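RE55538p (Drosophila melanogaster, PDB 4IX7) represses neural development genes by binding the palindromic DNA site CCAATTGG through its BEN domain and acts as a corepressor for Suppressor of Hairless. Local coordinates at residues Gly8-Cys13 / Ile73-Phe78. Sequence-based numbering, arbitrary orientation.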
ATOM      1  N   GLY C   8      20.715   2.302 -13.358  1.00 17.97           N
ATOM      2  CA  GLY C   8      19.948   1.231 -13.973  1.00 17.18           C
ATOM      3  C   GLY C   8      20.165   1.141 -15.463  1.00 18.72           C
ATOM      4  O   GLY C   8      20.910   1.939 -16.033  1.00 19.61           O
ATOM      5  N   PRO C   9      19.505   0.170 -16.104  1.00 18.80           N
ATOM      6  CA  PRO C   9      19.719  -0.095 -17.535  1.00 20.60           C
ATOM      7  C   PRO C   9      19.450   1.077 -18.485  1.00 20.87           C
ATOM      8  O   PRO C   9      19.952   1.042 -19.611  1.00 22.27           O
ATOM      9  CB  PRO C   9      18.768  -1.265 -17.833  1.00 20.52           C
ATOM     10  CG  PRO C   9      17.848  -1.361 -16.645  1.00 32.70           C
ATOM     11  CD  PRO C   9      18.601  -0.808 -15.476  1.00 20.29           C
ATOM     12  N   ASN C  10      18.680   2.078 -18.069  1.00 19.87           N
ATOM     13  CA  ASN C  10      18.396   3.213 -18.947  1.00 20.25           C
ATOM     14  C   ASN C  10      19.357   4.381 -18.747  1.00 17.89           C
ATOM     15  O   ASN C  10      19.167   5.463 -19.307  1.00 20.88           O
ATOM     16  CB  ASN C  10      16.938   3.665 -18.807  1.00 17.80           C
ATOM     17  CG  ASN C  10      15.960   2.552 -19.115  1.00 23.08           C
ATOM     18  OD1 ASN C  10      16.151   1.789 -20.069  1.00 29.09           O
ATOM     19  ND2 ASN C  10      14.919   2.433 -18.301  1.00 22.32           N
ATOM     20  N   ASN C  11      20.391   4.143 -17.946  1.00 19.41           N
ATOM     21  CA  ASN C  11      21.444   5.126 -17.702  1.00 17.02           C
ATOM     22  C   ASN C  11      20.964   6.424 -17.035  1.00 17.97           C
ATOM     23  O   ASN C  11      21.529   7.499 -17.243  1.00 21.00           O
ATOM     24  CB  ASN C  11      22.243   5.415 -18.984  1.00 18.88           C
ATOM     25  CG  ASN C  11      23.565   6.124 -18.713  1.00 20.54           C
ATOM     26  OD1 ASN C  11      23.896   7.118 -19.369  1.00 24.61           O
ATOM     27  ND2 ASN C  11      24.317   5.625 -17.740  1.00 20.03           N
ATOM     28  N   THR C  12      19.934   6.321 -16.198  1.00 18.12           N
ATOM     29  CA  THR C  12      19.596   7.441 -15.334  1.00 15.15           C
ATOM     30  C   THR C  12      20.711   7.527 -14.300  1.00 15.05           C
ATOM     31  O   THR C  12      21.092   6.509 -13.712  1.00 18.14           O
ATOM     32  CB  THR C  12      18.260   7.205 -14.617  1.00 17.91           C
ATOM     33  OG1 THR C  12      17.243   6.939 -15.595  1.00 18.71           O
ATOM     34  CG2 THR C  12      17.867   8.429 -13.793  1.00 18.98           C
ATOM     35  N   CYS C  13      21.242   8.727 -14.095  1.00 18.27           N
ATOM     36  CA  CYS C  13      22.389   8.904 -13.206  1.00 18.65           C
ATOM     37  C   CYS C  13      22.136   9.851 -12.044  1.00 20.34           C
ATOM     38  O   CYS C  13      21.284  10.745 -12.116  1.00 20.93           O
ATOM     39  CB  CYS C  13      23.598   9.412 -13.994  1.00 21.27           C
ATOM     40  SG  CYS C  13      24.190   8.259 -15.258  1.00 24.66           S
ATOM     41  N   ILE C  73      11.874   6.090 -13.951  1.00 14.99           N
ATOM     42  CA  ILE C  73      11.207   5.336 -12.899  1.00 14.22           C
ATOM     43  C   ILE C  73      11.676   3.882 -12.910  1.00 16.22           C
ATOM     44  O   ILE C  73      11.953   3.310 -11.860  1.00 16.13           O
ATOM     45  CB  ILE C  73       9.675   5.443 -13.019  1.00 15.09           C
ATOM     46  CG1 ILE C  73       9.233   6.867 -12.667  1.00 16.53           C
ATOM     47  CG2 ILE C  73       8.977   4.443 -12.094  1.00 15.97           C
ATOM     48  CD1 ILE C  73       9.748   7.359 -11.341  1.00 16.07           C
ATOM     49  N   GLN C  74      11.791   3.301 -14.104  1.00 13.34           N
ATOM     50  CA  GLN C  74      12.278   1.931 -14.237  1.00 15.71           C
ATOM     51  C   GLN C  74      13.666   1.796 -13.614  1.00 17.58           C
ATOM     52  O   GLN C  74      13.955   0.808 -12.942  1.00 17.26           O
ATOM     53  CB  GLN C  74      12.324   1.517 -15.706  1.00 20.77           C
ATOM     54  CG  GLN C  74      12.560   0.034 -15.909  1.00 27.83           C
ATOM     55  CD  GLN C  74      12.747  -0.332 -17.374  1.00 36.73           C
ATOM     56  OE1 GLN C  74      12.747   0.537 -18.251  1.00 35.38           O
ATOM     57  NE2 GLN C  74      12.909  -1.623 -17.646  1.00 44.86           N
ATOM     58  N   ASP C  75      14.512   2.804 -13.814  1.00 17.18           N
ATOM     59  CA  ASP C  75      15.856   2.775 -13.246  1.00 17.02           C
ATOM     60  C   ASP C  75      15.843   2.888 -11.727  1.00 16.41           C
ATOM     61  O   ASP C  75      16.623   2.216 -11.046  1.00 17.15           O
ATOM     62  CB  ASP C  75      16.732   3.872 -13.849  1.00 17.16           C
ATOM     63  CG  ASP C  75      17.297   3.483 -15.207  1.00 20.31           C
ATOM     64  OD1 ASP C  75      17.161   2.302 -15.603  1.00 21.36           O
ATOM     65  OD2 ASP C  75      17.886   4.365 -15.860  1.00 18.16           O
ATOM     66  N   ILE C  76      14.965   3.736 -11.194  1.00 15.52           N
ATOM     67  CA  ILE C  76      14.855   3.871  -9.748  1.00 16.99           C
ATOM     68  C   ILE C  76      14.415   2.550  -9.141  1.00 16.49           C
ATOM     69  O   ILE C  76      14.972   2.106  -8.138  1.00 17.85           O
ATOM     70  CB  ILE C  76      13.881   4.999  -9.355  1.00 13.22           C
ATOM     71  CG1 ILE C  76      14.496   6.351  -9.738  1.00 14.72           C
ATOM     72  CG2 ILE C  76      13.549   4.945  -7.854  1.00 16.02           C
ATOM     73  CD1 ILE C  76      13.528   7.504  -9.617  1.00 15.98           C
ATOM     74  N   ILE C  77      13.434   1.906  -9.764  1.00 14.50           N
ATOM     75  CA  ILE C  77      12.959   0.608  -9.285  1.00 16.25           C
ATOM     76  C   ILE C  77      14.082  -0.421  -9.368  1.00 16.11           C
ATOM     77  O   ILE C  77      14.298  -1.185  -8.430  1.00 18.03           O
ATOM     78  CB  ILE C  77      11.726   0.138 -10.072  1.00 14.90           C
ATOM     79  CG1 ILE C  77      10.540   1.061  -9.789  1.00 16.30           C
ATOM     80  CG2 ILE C  77      11.380  -1.292  -9.714  1.00 18.97           C
ATOM     81  CD1 ILE C  77       9.348   0.833 -10.735  1.00 18.58           C
ATOM     82  N   PHE C  78      14.816  -0.420 -10.476  1.00 16.66           N
ATOM     83  CA  PHE C  78      15.953  -1.322 -10.620  1.00 18.09           C
ATOM     84  C   PHE C  78      16.947  -1.152  -9.475  1.00 21.18           C
ATOM     85  O   PHE C  78      17.339  -2.131  -8.831  1.00 21.40           O
ATOM     86  CB  PHE C  78      16.657  -1.102 -11.964  1.00 21.82           C
ATOM     87  CG  PHE C  78      17.830  -2.013 -12.187  1.00 22.01           C
ATOM     88  CD1 PHE C  78      17.666  -3.221 -12.846  1.00 26.59           C
ATOM     89  CD2 PHE C  78      19.098  -1.658 -11.748  1.00 20.14           C
ATOM     90  CE1 PHE C  78      18.744  -4.064 -13.057  1.00 29.30           C
ATOM     91  CE2 PHE C  78      20.181  -2.500 -11.952  1.00 26.74           C
ATOM     92  CZ  PHE C  78      20.003  -3.703 -12.611  1.00 29.62           C
TER
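Asp75, buried on helix 70-84, directs its carboxylate into the loop Gly8-Thr12, and three hydrogen bonds across the contact end on its two oxygens. Asp75 OD1 takes the backbone N-H of Asn10 on its syn lone pair, 2.9 Å from Asn10 N, with a nearly straight N-H...O angle of 164°. Asp75 OD2 accepts twice: Thr12 N comes in almost along the C-O axis at 2.9 Å, whereas Thr12 OG1, 2.7 Å away, donates from the anti side. These two donors lie on opposite faces of the carboxylate plane, an arrangement that should restrict its rotation and favour the charged form. With chi1 at -55°, Thr12 OG1 sits beside its own backbone N, which explains how one residue supplies both donors.

On one flank Asn10 ND2 donates to Gln74 OE1 at 2.9 Å; the acceptor lies in the amide plane of Asn10, but the donor stands above the carbonyl plane of Gln74, the two amides being turned 59° apart. Asn10 ND2 is also hydrogen-bonded to Gly71 O, so this amide spans two sites on the helix. Elsewhere Pro9 CD makes a CH-pi contact over one face of Phe78, 3.7 Å from the ring centroid, while Gly8 CA approaches Phe78 CD2 obliquely.

The loop backbone is shaped by a type I beta turn from Gly8 to Asn11, with Thr12 just after it; the turn is closed by the hydrogen bond from Asn11 N to Gly8 O, 3.0 Å, and Asn11 ND2 is hydrogen-bonded to Ser6 OG. Within the BEN domain, the loop carrying this turn links antiparallel strands 4-6 and 13-15 and docks their hairpin on helix 70-84. Thr12 also touches Ile38 of helix 27-38, against which Ile76 packs, whereas Ile73 and Ile77 reach helix 88-112.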